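Local coordinates for SufC protein (Thermus thermophilus, PDB 2D2E) that binds and probably hydrolyses ATP as a cytoplasmic ABC-type ATPase, presumably serving the Suf system of iron-sulfur cluster assembly, at residues 2-7 / 60-65; 33-38 / 198-203; 156-161 / 187-192; 211-216 / 223-228. One frame throughout, in Å; residues are numbered along the deposited sequence.

Contact 1 of 4, residues 2-7 / 60-65; sequences SQLEIR and GEILLD
In the antiparallel beta-subdomain of this ABC ATPase, residues Gln3 to Arg7 run against Gly60 to Leu64, the hydrogen-bonded pairs Glu5-Leu63 and Arg7-Glu61 alternating with the non-hydrogen-bonded pairs Leu4-Leu64 and Ile6-Ile62. The two short strands are almost exactly antiparallel, at 178°. Glu5 and Leu63 exchange both of their backbone bonds, the shorter from Leu63 N to Glu5 O at 2.8 Å. Arg7 N reaches Glu61 O at 2.9 Å, and Asp65 N extends the ladder to Gln3 O at 3.0 Å.

The two faces differ in character. On one, Leu4, Ile6, Ile62 and Leu64 turn into the protein, where Tyr164 packs on both leucines; Leu4 CD1 leans across to Leu64 CB at 4.2 Å. On the other face Glu5 and Leu63 lie side by side. With CG anti to the backbone N (chi1 165°) and an extended chain beyond, Glu5 carries OE1 alongside Leu63 CD1 at 3.6 Å. Arg7 instead bends away and gives NH1 to Asn23.

Past the strand end, Asp65 OD1 accepts Ser2 N at 2.9 Å, the donor coming from above the carboxylate plane. The same OD1 takes a hydrogen bond from Tyr164 OH, while OD2 forms a salt bridge with Lys28. A carboxylate gripped by a backbone amine or amide, a phenol and an ammonium group is likely to stay ionised, and it pins the beginning of the first strand to the turn after residues 60-64.

Contact 2 of 4, residues 33-38 / 198-203; sequences ALMGPN and VITHYQ
Ala33 and Val198 open a run of parallel pairing, the alanine CA lying 3.2 Å from Val198 O in a CA-H...O contact. Leu34 comes next and is held through both its backbone N and its backbone O: Leu34 N donates to Val198 O at 2.8 Å, and Leu34 O accepts Thr200 N at 3.0 Å. Its CB packs against Ile199 CG1 at 4.1 Å, on the face covered by helix 42-50.

Met35 lies alongside Thr200, pointing the same way, with CG 3.9 Å from Thr200 CG2. A bend at chi3 (68°) brings the methyl CE to His201 O at 3.6 Å. Thr200 OG1, set anti to its own backbone nitrogen (chi1 -177°), turns back to Tyr202 O at 2.7 Å and meets a lone pair of that carbonyl, bracing the turn.

With Gly36 the strand gives way to the Walker A P-loop, whose Gly39, Gly41, Lys42, Ser43 and Thr44 are known to bind ADP. Facing it, Thr200-His201 directly after a core strand is consistent with the H-loop of ABC ATPases. Gly36 N donates to Tyr239 OH, and Pro37 meets the His201 ring at its edge.

Asn38 then crosses that side chain at about a right angle, its ND2 over one ring face and the two planes 39° apart. Without the imidazole, as with an alanine here, the Asn38 amide is likely to lose the ring it lies over and Pro37 its packing at the ring edge, though the amide's bond to Lys42 could remain. Asn38 OD1 rests 3.5 Å from His201 CB and also accepts a hydrogen bond from Lys42 NZ, a residue of the ADP site.

Contact 3 of 4, residues 156-161 / 187-192; sequences QLLVLE and NAMRGP
Met189 carries this small helix-to-helix contact, pressing toward Leu157 and Leu158 near the C-terminal end of helix 148-160. Two successive bends, chi2 -66° and chi3 -74°, curl its thioether across the end of that helix. CG lies against Leu157 CD2 at 3.9 Å, the two side chains crossing obliquely, while CE reaches the backbone carbonyl Leu157 O at 3.8 Å. Leu158 slides past the methionine in the opposite direction, and its CD2 also meets Ala188 CB at 4.2 Å. Leu158 has two deposited conformers, so its exact distances are doubtful. This inner side is apolar, and helix 115-129 backs Leu158.

The other side is much looser. At Glu161, solvent-exposed and the first residue to leave the helix, only the main chain is approached, CA lying 4.3 Å from Met189 CE. Cutting Met189 back to an alanine would take away the whole thioether arm, and a gap would probably open between the helix ends, with Leu157 and Leu158 deprived of their main partner in this contact. No hydrogen bond joins the two segments.

Helix 176-189 is the crossover of a right-handed beta-alpha-beta unit between parallel strands 164-168 and 195-199, and Met189 joins it to the helix that, in ABC ATPases, follows the signature motif.

Contact 4 of 4, residues 211-216 / 223-228; sequences PDKVHV and VATGGP
Extended from end to end, with CG anti to the backbone N (chi1 -175°), Lys213 stretches across Thr225 until its CE lies 3.7 Å from Thr225 CB. The threonine, at chi1 66°, sets OG1 between its backbone N and carbonyl carbon, and one water joins the pair: Lys213 NZ donates to it at 2.8 Å, and Thr225 OG1 lies 3.1 Å from it. The CG2 branch of the same threonine goes to the His215 ring, 3.8 Å from ND1, in an oblique approach; NE2 of that ring pairs with His32.

Beneath these groups Val214-Gly226 and Val216-Ala224 are hydrogen-bonded pairs flanking the non-hydrogen-bonded pair His215-Thr225. Val214 N reaches Gly226 O at 2.8 Å. Val216 O accepts Val223 N at 2.9 Å, the donor nearly in line with the carbonyl. On the face carrying Val214 and Val216, Val214 CG2 rests on Gly227 O at 3.5 Å, and helix 228-237 packs over both valines. Pro228, next to Gly227, sets its CG against Pro211 O at 3.2 Å.

This is an antiparallel beta hairpin whose second strand, 221-226, ends the mixed core sheet of the nucleotide-binding domain.

Overall arrangement
From the N terminus, strand 3-13 is joined by strand 60-64, and contact 1 closes the first long loop by pairing two strands of the antiparallel subdomain. Residues 33-38 lie inside that loop but find their partner only at 198-203, so contacts 1 and 2 cross. Contact 3 opens and closes within the span of contact 2, tying helix 148-160 to the helix 176-189 that leads into strand 195-199. Contact 4, a local hairpin, follows after all the others have closed. Contacts 2 and 4 share the mixed sheet: His215 bonds back to Ala33 and Met35, making 31-35 the strand between 195-199 and 213-218. Contact 1 remains about 7 Å from contact 2 at the nearest atoms.

Contact 1 of 4, residues 2-7 / 60-65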
loop_
_atom_site.group_PDB
_atom_site.type_symbol
_atom_site.label_atom_id
_atom_site.label_comp_id
_atom_site.label_asym_id
_atom_site.label_seq_id
_atom_site.Cartn_x
_atom_site.Cartn_y
_atom_site.Cartn_z
ATOM N N SER A 2 -17.783 0.299 -2.146
ATOM C CA SER A 2 -17.536 1.586 -1.451
ATOM C C SER A 2 -16.467 1.473 -0.362
ATOM O O SER A 2 -16.194 2.452 0.332
ATOM C CB SER A 2 -18.832 2.077 -0.819
ATOM O OG SER A 2 -19.340 1.095 0.078
ATOM N N GLN A 3 -15.884 0.287 -0.189
ATOM C CA GLN A 3 -14.850 0.149 0.837
ATOM C C GLN A 3 -14.046 -1.127 0.633
ATOM O O GLN A 3 -14.475 -2.050 -0.063
ATOM C CB GLN A 3 -15.493 0.112 2.238
ATOM C CG GLN A 3 -16.412 -1.088 2.457
ATOM C CD GLN A 3 -17.238 -1.006 3.746
ATOM O OE1 GLN A 3 -17.640 -2.035 4.304
ATOM N NE2 GLN A 3 -17.493 0.198 4.215
ATOM N N LEU A 4 -12.853 -1.128 1.249
ATOM C CA LEU A 4 -11.979 -2.274 1.271
ATOM C C LEU A 4 -12.149 -2.836 2.680
ATOM O O LEU A 4 -11.900 -2.115 3.655
ATOM C CB LEU A 4 -10.517 -1.940 1.019
ATOM C CG LEU A 4 -9.528 -3.098 1.154
ATOM C CD1 LEU A 4 -9.832 -4.171 0.121
ATOM C CD2 LEU A 4 -8.105 -2.600 0.998
ATOM N N GLU A 5 -12.583 -4.076 2.829
ATOM C CA GLU A 5 -12.831 -4.585 4.165
ATOM C C GLU A 5 -12.177 -5.925 4.425
ATOM O O GLU A 5 -12.271 -6.839 3.622
ATOM C CB GLU A 5 -14.351 -4.706 4.418
ATOM C CG GLU A 5 -14.687 -5.555 5.633
ATOM C CD GLU A 5 -16.177 -5.565 6.012
ATOM O OE1 GLU A 5 -17.033 -5.556 5.096
ATOM O OE2 GLU A 5 -16.477 -5.586 7.224
ATOM N N ILE A 6 -11.491 -6.047 5.541
ATOM C CA ILE A 6 -10.920 -7.269 6.033
ATOM C C ILE A 6 -11.905 -7.684 7.087
ATOM O O ILE A 6 -12.148 -6.929 8.047
ATOM C CB ILE A 6 -9.507 -7.086 6.604
ATOM C CG1 ILE A 6 -8.560 -6.577 5.516
ATOM C CG2 ILE A 6 -8.973 -8.389 7.180
ATOM C CD1 ILE A 6 -8.433 -5.071 5.455
ATOM N N ARG A 7 -12.498 -8.873 6.952
ATOM C CA ARG A 7 -13.524 -9.332 7.882
ATOM C C ARG A 7 -13.215 -10.671 8.555
ATOM O O ARG A 7 -13.096 -11.704 7.898
ATOM C CB ARG A 7 -14.851 -9.441 7.154
ATOM C CG ARG A 7 -15.991 -9.994 8.005
ATOM C CD ARG A 7 -16.524 -8.913 8.922
ATOM N NE ARG A 7 -17.714 -9.352 9.652
ATOM C CZ ARG A 7 -17.715 -9.696 10.940
ATOM N NH1 ARG A 7 -16.585 -9.652 11.649
ATOM N NH2 ARG A 7 -18.846 -10.086 11.522
ATOM N N GLY A 60 -12.450 -16.042 7.487
ATOM C CA GLY A 60 -12.523 -14.647 7.070
ATOM C C GLY A 60 -12.635 -14.356 5.589
ATOM O O GLY A 60 -12.607 -15.251 4.744
ATOM N N GLU A 61 -12.762 -13.070 5.279
ATOM C CA GLU A 61 -12.872 -12.607 3.903
ATOM C C GLU A 61 -12.180 -11.262 3.746
ATOM O O GLU A 61 -11.913 -10.572 4.732
ATOM C CB GLU A 61 -14.334 -12.380 3.530
ATOM C CG GLU A 61 -15.202 -13.598 3.464
ATOM C CD GLU A 61 -16.599 -13.222 3.027
ATOM O OE1 GLU A 61 -17.250 -12.444 3.750
ATOM O OE2 GLU A 61 -17.038 -13.689 1.956
ATOM N N ILE A 62 -11.875 -10.922 2.500
ATOM C CA ILE A 62 -11.312 -9.621 2.165
ATOM C C ILE A 62 -12.212 -9.169 1.000
ATOM O O ILE A 62 -12.185 -9.759 -0.092
ATOM C CB ILE A 62 -9.853 -9.701 1.689
ATOM C CG1 ILE A 62 -8.950 -10.180 2.834
ATOM C CG2 ILE A 62 -9.393 -8.324 1.232
ATOM C CD1 ILE A 62 -7.463 -10.109 2.516
ATOM N N LEU A 63 -13.021 -8.142 1.252
ATOM C CA LEU A 63 -13.967 -7.651 0.245
ATOM C C LEU A 63 -13.509 -6.347 -0.363
ATOM O O LEU A 63 -13.212 -5.405 0.360
ATOM C CB LEU A 63 -15.336 -7.396 0.888
ATOM C CG LEU A 63 -15.878 -8.502 1.802
ATOM C CD1 LEU A 63 -17.123 -8.025 2.538
ATOM C CD2 LEU A 63 -16.187 -9.717 0.969
ATOM N N LEU A 64 -13.460 -6.292 -1.690
ATOM C CA LEU A 64 -13.080 -5.067 -2.374
ATOM C C LEU A 64 -14.354 -4.653 -3.104
ATOM O O LEU A 64 -14.773 -5.300 -4.071
ATOM C CB LEU A 64 -11.934 -5.330 -3.349
ATOM C CG LEU A 64 -11.250 -4.063 -3.871
ATOM C CD1 LEU A 64 -9.864 -4.391 -4.408
ATOM C CD2 LEU A 64 -12.119 -3.413 -4.949
ATOM N N ASP A 65 -14.977 -3.588 -2.614
ATOM C CA ASP A 65 -16.241 -3.094 -3.172
ATOM C C ASP A 65 -17.282 -4.212 -3.296
ATOM O O ASP A 65 -17.928 -4.386 -4.333
ATOM C CB ASP A 65 -16.026 -2.391 -4.516
ATOM C CG ASP A 65 -15.244 -1.084 -4.371
ATOM O OD1 ASP A 65 -15.225 -0.514 -3.253
ATOM O OD2 ASP A 65 -14.659 -0.625 -5.367
#

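Contact 2 of 4, residues 33-38 / 198-203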
loop_
_atom_site.group_PDB
_atom_site.type_symbol
_atom_site.label_atom_id
_atom_site.label_comp_id
_atom_site.label_asym_id
_atom_site.label_seq_id
_atom_site.Cartn_x
_atom_site.Cartn_y
_atom_site.Cartn_z
ATOM N N ALA A 33 -4.246 4.478 8.485
ATOM C CA ALA A 33 -2.950 3.969 8.928
ATOM C C ALA A 33 -3.163 2.673 9.735
ATOM O O ALA A 33 -4.163 2.546 10.464
ATOM C CB ALA A 33 -2.253 5.030 9.830
ATOM N N LEU A 34 -2.228 1.718 9.601
ATOM C CA LEU A 34 -2.248 0.481 10.385
ATOM C C LEU A 34 -0.876 0.441 11.056
ATOM O O LEU A 34 0.153 0.288 10.388
ATOM C CB LEU A 34 -2.416 -0.773 9.513
ATOM C CG LEU A 34 -2.314 -2.093 10.307
ATOM C CD1 LEU A 34 -3.324 -2.162 11.462
ATOM C CD2 LEU A 34 -2.516 -3.240 9.337
ATOM N N MET A 35 -0.888 0.596 12.373
ATOM C CA MET A 35 0.333 0.617 13.175
ATOM C C MET A 35 0.386 -0.596 14.083
ATOM O O MET A 35 -0.577 -1.354 14.198
ATOM C CB MET A 35 0.360 1.890 14.034
ATOM C CG MET A 35 0.359 3.163 13.222
ATOM S SD MET A 35 0.533 4.611 14.281
ATOM C CE MET A 35 2.202 4.403 14.855
ATOM N N GLY A 36 1.531 -0.787 14.719
ATOM C CA GLY A 36 1.640 -1.893 15.645
ATOM C C GLY A 36 3.081 -2.280 15.881
ATOM O O GLY A 36 3.981 -1.813 15.178
ATOM N N PRO A 37 3.333 -3.111 16.893
ATOM C CA PRO A 37 4.691 -3.565 17.183
ATOM C C PRO A 37 5.061 -4.447 15.979
ATOM O O PRO A 37 4.175 -5.013 15.334
ATOM C CB PRO A 37 4.509 -4.406 18.449
ATOM C CG PRO A 37 3.276 -3.818 19.099
ATOM C CD PRO A 37 2.374 -3.566 17.920
ATOM N N ASN A 38 6.343 -4.560 15.649
ATOM C CA ASN A 38 6.703 -5.419 14.520
ATOM C C ASN A 38 6.462 -6.896 14.878
ATOM O O ASN A 38 6.696 -7.315 16.013
ATOM C CB ASN A 38 8.154 -5.178 14.112
ATOM C CG ASN A 38 8.366 -3.779 13.566
ATOM O OD1 ASN A 38 7.557 -3.281 12.779
ATOM N ND2 ASN A 38 9.457 -3.137 13.975
ATOM N N VAL A 198 -1.909 2.735 4.969
ATOM C CA VAL A 198 -0.466 2.894 5.107
ATOM C C VAL A 198 -0.087 2.113 6.363
ATOM O O VAL A 198 -0.592 2.403 7.472
ATOM C CB VAL A 198 -0.112 4.384 5.273
ATOM C CG1 VAL A 198 1.383 4.575 5.484
ATOM C CG2 VAL A 198 -0.565 5.150 4.041
ATOM N N ILE A 199 0.763 1.101 6.182
ATOM C CA ILE A 199 1.206 0.251 7.288
ATOM C C ILE A 199 2.555 0.776 7.744
ATOM O O ILE A 199 3.450 0.992 6.932
ATOM C CB ILE A 199 1.318 -1.230 6.810
ATOM C CG1 ILE A 199 -0.057 -1.674 6.313
ATOM C CG2 ILE A 199 1.821 -2.145 7.949
ATOM C CD1 ILE A 199 -0.048 -3.050 5.640
ATOM N N THR A 200 2.708 0.991 9.048
ATOM C CA THR A 200 3.958 1.548 9.531
ATOM C C THR A 200 4.153 1.215 11.010
ATOM O O THR A 200 3.183 0.943 11.732
ATOM C CB THR A 200 3.904 3.100 9.341
ATOM O OG1 THR A 200 5.139 3.698 9.727
ATOM C CG2 THR A 200 2.798 3.701 10.191
ATOM N N HIS A 201 5.410 1.199 11.448
ATOM C CA HIS A 201 5.707 0.973 12.859
ATOM C C HIS A 201 5.838 2.341 13.522
ATOM O O HIS A 201 5.266 2.595 14.584
ATOM C CB HIS A 201 7.031 0.209 13.025
ATOM C CG HIS A 201 7.391 -0.020 14.459
ATOM N ND1 HIS A 201 8.417 0.646 15.090
ATOM C CD2 HIS A 201 6.799 -0.790 15.406
ATOM C CE1 HIS A 201 8.449 0.296 16.366
ATOM N NE2 HIS A 201 7.478 -0.574 16.582
ATOM N N TYR A 202 6.565 3.243 12.868
ATOM C CA TYR A 202 6.760 4.607 13.381
ATOM C C TYR A 202 5.646 5.530 12.933
ATOM O O TYR A 202 5.107 5.398 11.840
ATOM C CB TYR A 202 8.066 5.214 12.852
ATOM C CG TYR A 202 9.292 4.530 13.376
ATOM C CD1 TYR A 202 10.094 3.757 12.531
ATOM C CD2 TYR A 202 9.654 4.644 14.712
ATOM C CE1 TYR A 202 11.232 3.118 13.006
ATOM C CE2 TYR A 202 10.799 3.995 15.204
ATOM C CZ TYR A 202 11.578 3.240 14.341
ATOM O OH TYR A 202 12.714 2.618 14.809
ATOM N N GLN A 203 5.328 6.501 13.774
ATOM C CA GLN A 203 4.306 7.483 13.449
ATOM C C GLN A 203 4.783 8.524 12.415
ATOM O O GLN A 203 3.963 9.154 11.760
ATOM C CB GLN A 203 3.917 8.248 14.730
ATOM C CG GLN A 203 2.843 9.335 14.547
ATOM C CD GLN A 203 3.380 10.731 14.194
ATOM O OE1 GLN A 203 4.577 10.995 14.234
ATOM N NE2 GLN A 203 2.473 11.616 13.847
#

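Contact 3 of 4, residues 156-161 / 187-192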
loop_
_atom_site.group_PDB
_atom_site.type_symbol
_atom_site.label_atom_id
_atom_site.label_comp_id
_atom_site.label_asym_id
_atom_site.label_seq_id
_atom_site.Cartn_x
_atom_site.Cartn_y
_atom_site.Cartn_z
ATOM N N GLN A 156 4.305 4.305 -10.465
ATOM C CA GLN A 156 3.355 3.276 -10.892
ATOM C C GLN A 156 2.000 3.532 -10.221
ATOM O O GLN A 156 0.945 3.337 -10.824
ATOM C CB GLN A 156 3.822 1.875 -10.498
ATOM C CG GLN A 156 5.017 1.409 -11.265
ATOM C CD GLN A 156 5.349 -0.019 -10.926
ATOM O OE1 GLN A 156 4.529 -0.923 -11.130
ATOM N NE2 GLN A 156 6.538 -0.230 -10.384
ATOM N N LEU A 157 2.027 3.943 -8.959
ATOM C CA LEU A 157 0.777 4.219 -8.239
ATOM C C LEU A 157 -0.088 5.230 -8.984
ATOM O O LEU A 157 -1.289 5.029 -9.144
ATOM C CB LEU A 157 1.065 4.768 -6.829
ATOM C CG LEU A 157 -0.160 5.139 -5.973
ATOM C CD1 LEU A 157 -0.901 3.861 -5.502
ATOM C CD2 LEU A 157 0.297 5.946 -4.753
ATOM N N LEU A 158 0.521 6.325 -9.429
ATOM C CA LEU A 158 -0.228 7.356 -10.143
ATOM C C LEU A 158 -0.643 6.948 -11.554
ATOM O O LEU A 158 -1.751 7.263 -11.998
ATOM C CB LEU A 158 0.590 8.649 -10.210
ATOM C CG LEU A 158 0.409 9.618 -9.035
ATOM C CD1 LEU A 158 1.377 10.749 -9.181
ATOM C CD2 LEU A 158 -0.999 10.167 -9.008
ATOM N N VAL A 159 0.238 6.250 -12.258
ATOM C CA VAL A 159 -0.062 5.834 -13.630
ATOM C C VAL A 159 -1.061 4.686 -13.775
ATOM O O VAL A 159 -1.918 4.704 -14.678
ATOM C CB VAL A 159 1.261 5.483 -14.369
ATOM C CG1 VAL A 159 0.978 4.905 -15.749
ATOM C CG2 VAL A 159 2.122 6.762 -14.512
ATOM N N LEU A 160 -0.961 3.700 -12.888
ATOM C CA LEU A 160 -1.849 2.540 -12.931
ATOM C C LEU A 160 -3.254 2.827 -12.408
ATOM O O LEU A 160 -4.172 2.043 -12.639
ATOM C CB LEU A 160 -1.239 1.370 -12.158
ATOM C CG LEU A 160 0.020 0.757 -12.785
ATOM C CD1 LEU A 160 0.525 -0.390 -11.922
ATOM C CD2 LEU A 160 -0.291 0.263 -14.185
ATOM N N GLU A 161 -3.417 3.940 -11.703
ATOM C CA GLU A 161 -4.728 4.324 -11.175
ATOM C C GLU A 161 -5.521 3.259 -10.420
ATOM O O GLU A 161 -6.652 2.949 -10.769
ATOM C CB GLU A 161 -5.606 4.843 -12.318
ATOM C CG GLU A 161 -5.118 6.104 -12.986
ATOM C CD GLU A 161 -6.182 6.712 -13.871
ATOM O OE1 GLU A 161 -6.644 6.018 -14.802
ATOM O OE2 GLU A 161 -6.553 7.879 -13.625
ATOM N N ASN A 187 -0.801 11.523 -1.237
ATOM C CA ASN A 187 -1.576 12.768 -1.195
ATOM C C ASN A 187 -2.060 13.161 -2.601
ATOM O O ASN A 187 -3.141 13.728 -2.757
ATOM C CB ASN A 187 -0.744 13.884 -0.555
ATOM C CG ASN A 187 -0.619 13.721 0.964
ATOM O OD1 ASN A 187 -1.579 13.337 1.635
ATOM N ND2 ASN A 187 0.561 14.033 1.505
ATOM N N ALA A 188 -1.274 12.842 -3.625
ATOM C CA ALA A 188 -1.673 13.167 -4.992
ATOM C C ALA A 188 -2.854 12.297 -5.475
ATOM O O ALA A 188 -3.638 12.715 -6.324
ATOM C CB ALA A 188 -0.485 13.013 -5.921
ATOM N N MET A 189 -2.980 11.094 -4.925
ATOM C CA MET A 189 -4.068 10.181 -5.276
ATOM C C MET A 189 -5.346 10.410 -4.483
ATOM O O MET A 189 -6.397 9.882 -4.863
ATOM C CB MET A 189 -3.648 8.713 -5.039
ATOM C CG MET A 189 -2.605 8.202 -6.023
ATOM S SD MET A 189 -3.275 8.130 -7.699
ATOM C CE MET A 189 -4.354 6.694 -7.636
ATOM N N ARG A 190 -5.259 11.155 -3.374
ATOM C CA ARG A 190 -6.435 11.384 -2.528
ATOM C C ARG A 190 -7.611 11.879 -3.337
ATOM O O ARG A 190 -7.491 12.823 -4.121
ATOM C CB ARG A 190 -6.154 12.407 -1.440
ATOM C CG ARG A 190 -5.356 11.918 -0.299
ATOM C CD ARG A 190 -5.446 12.966 0.794
ATOM N NE ARG A 190 -4.456 12.769 1.836
ATOM C CZ ARG A 190 -4.737 12.373 3.072
ATOM N NH1 ARG A 190 -5.990 12.126 3.436
ATOM N NH2 ARG A 190 -3.758 12.240 3.940
ATOM N N GLY A 191 -8.755 11.255 -3.112
ATOM C CA GLY A 191 -9.946 11.614 -3.864
ATOM C C GLY A 191 -11.055 10.628 -3.551
ATOM O O GLY A 191 -10.826 9.583 -2.920
ATOM N N PRO A 192 -12.268 10.891 -4.048
ATOM C CA PRO A 192 -13.416 10.025 -3.799
ATOM C C PRO A 192 -13.339 8.624 -4.377
ATOM O O PRO A 192 -14.071 7.734 -3.957
ATOM C CB PRO A 192 -14.583 10.833 -4.381
ATOM C CG PRO A 192 -13.941 11.607 -5.495
ATOM C CD PRO A 192 -12.637 12.063 -4.863
#

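Contact 4 of 4, residues 211-216 / 223-228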
loop_
_atom_site.group_PDB
_atom_site.type_symbol
_atom_site.label_atom_id
_atom_site.label_comp_id
_atom_site.label_asym_id
_atom_site.label_seq_id
_atom_site.Cartn_x
_atom_site.Cartn_y
_atom_site.Cartn_z
ATOM N N PRO A 211 -3.820 10.743 8.342
ATOM C CA PRO A 211 -4.826 9.686 8.216
ATOM C C PRO A 211 -6.207 10.071 8.761
ATOM O O PRO A 211 -6.315 10.840 9.728
ATOM C CB PRO A 211 -4.218 8.532 9.015
ATOM C CG PRO A 211 -3.522 9.262 10.154
ATOM C CD PRO A 211 -2.871 10.460 9.442
ATOM N N ASP A 212 -7.241 9.548 8.124
ATOM C CA ASP A 212 -8.613 9.773 8.570
ATOM C C ASP A 212 -8.892 8.879 9.769
ATOM O O ASP A 212 -9.724 9.203 10.625
ATOM C CB ASP A 212 -9.586 9.438 7.445
ATOM C CG ASP A 212 -9.408 10.345 6.270
ATOM O OD1 ASP A 212 -9.609 11.577 6.429
ATOM O OD2 ASP A 212 -9.048 9.848 5.197
ATOM N N LYS A 213 -8.185 7.752 9.843
ATOM C CA LYS A 213 -8.367 6.794 10.939
ATOM C C LYS A 213 -7.068 6.014 11.121
ATOM O O LYS A 213 -6.341 5.775 10.150
ATOM C CB LYS A 213 -9.519 5.821 10.617
ATOM C CG LYS A 213 -9.878 4.846 11.759
ATOM C CD LYS A 213 -11.190 4.130 11.429
ATOM C CE LYS A 213 -11.637 3.149 12.499
ATOM N NZ LYS A 213 -12.975 2.556 12.114
ATOM N N VAL A 214 -6.774 5.678 12.371
ATOM C CA VAL A 214 -5.607 4.891 12.740
ATOM C C VAL A 214 -6.071 3.598 13.408
ATOM O O VAL A 214 -6.897 3.638 14.330
ATOM C CB VAL A 214 -4.724 5.658 13.743
ATOM C CG1 VAL A 214 -3.585 4.744 14.235
ATOM C CG2 VAL A 214 -4.180 6.916 13.082
ATOM N N HIS A 215 -5.567 2.460 12.926
ATOM C CA HIS A 215 -5.878 1.133 13.500
ATOM C C HIS A 215 -4.571 0.642 14.110
ATOM O O HIS A 215 -3.520 0.818 13.501
ATOM C CB HIS A 215 -6.271 0.145 12.399
ATOM C CG HIS A 215 -7.370 0.629 11.512
ATOM N ND1 HIS A 215 -8.687 0.242 11.665
ATOM C CD2 HIS A 215 -7.346 1.475 10.453
ATOM C CE1 HIS A 215 -9.428 0.828 10.740
ATOM N NE2 HIS A 215 -8.639 1.582 9.992
ATOM N N VAL A 216 -4.624 0.039 15.302
ATOM C CA VAL A 216 -3.392 -0.474 15.907
ATOM C C VAL A 216 -3.528 -1.977 16.120
ATOM O O VAL A 216 -4.503 -2.449 16.734
ATOM C CB VAL A 216 -3.077 0.177 17.260
ATOM C CG1 VAL A 216 -1.678 -0.287 17.725
ATOM C CG2 VAL A 216 -3.115 1.683 17.144
ATOM N N VAL A 223 -6.596 -3.845 18.168
ATOM C CA VAL A 223 -6.995 -3.634 19.564
ATOM C C VAL A 223 -7.424 -2.217 19.878
ATOM O O VAL A 223 -7.924 -1.938 20.970
ATOM C CB VAL A 223 -5.858 -4.040 20.524
ATOM C CG1 VAL A 223 -5.552 -5.525 20.328
ATOM C CG2 VAL A 223 -4.605 -3.170 20.273
ATOM N N ALA A 224 -7.236 -1.316 18.923
ATOM C CA ALA A 224 -7.631 0.070 19.114
ATOM C C ALA A 224 -7.700 0.810 17.806
ATOM O O ALA A 224 -6.970 0.492 16.862
ATOM C CB ALA A 224 -6.662 0.791 20.032
ATOM N N THR A 225 -8.578 1.808 17.764
ATOM C CA THR A 225 -8.727 2.655 16.584
ATOM C C THR A 225 -8.978 4.066 17.074
ATOM O O THR A 225 -9.449 4.272 18.209
ATOM C CB THR A 225 -9.906 2.259 15.696
ATOM O OG1 THR A 225 -11.123 2.489 16.415
ATOM C CG2 THR A 225 -9.822 0.796 15.282
ATOM N N GLY A 226 -8.644 5.037 16.239
ATOM C CA GLY A 226 -8.851 6.433 16.594
ATOM C C GLY A 226 -8.451 7.362 15.475
ATOM O O GLY A 226 -8.242 6.914 14.343
ATOM N N GLY A 227 -8.371 8.658 15.772
ATOM C CA GLY A 227 -7.938 9.605 14.760
ATOM C C GLY A 227 -6.420 9.716 14.818
ATOM O O GLY A 227 -5.748 8.902 15.485
ATOM N N PRO A 228 -5.836 10.711 14.135
ATOM C CA PRO A 228 -4.389 10.934 14.106
ATOM C C PRO A 228 -3.787 11.077 15.509
ATOM O O PRO A 228 -2.611 10.752 15.732
ATOM C CB PRO A 228 -4.247 12.232 13.309
ATOM C CG PRO A 228 -5.462 12.256 12.444
ATOM C CD PRO A 228 -6.552 11.709 13.320
HETATM O O HOH W 1 -13.425 1.485 14.635
#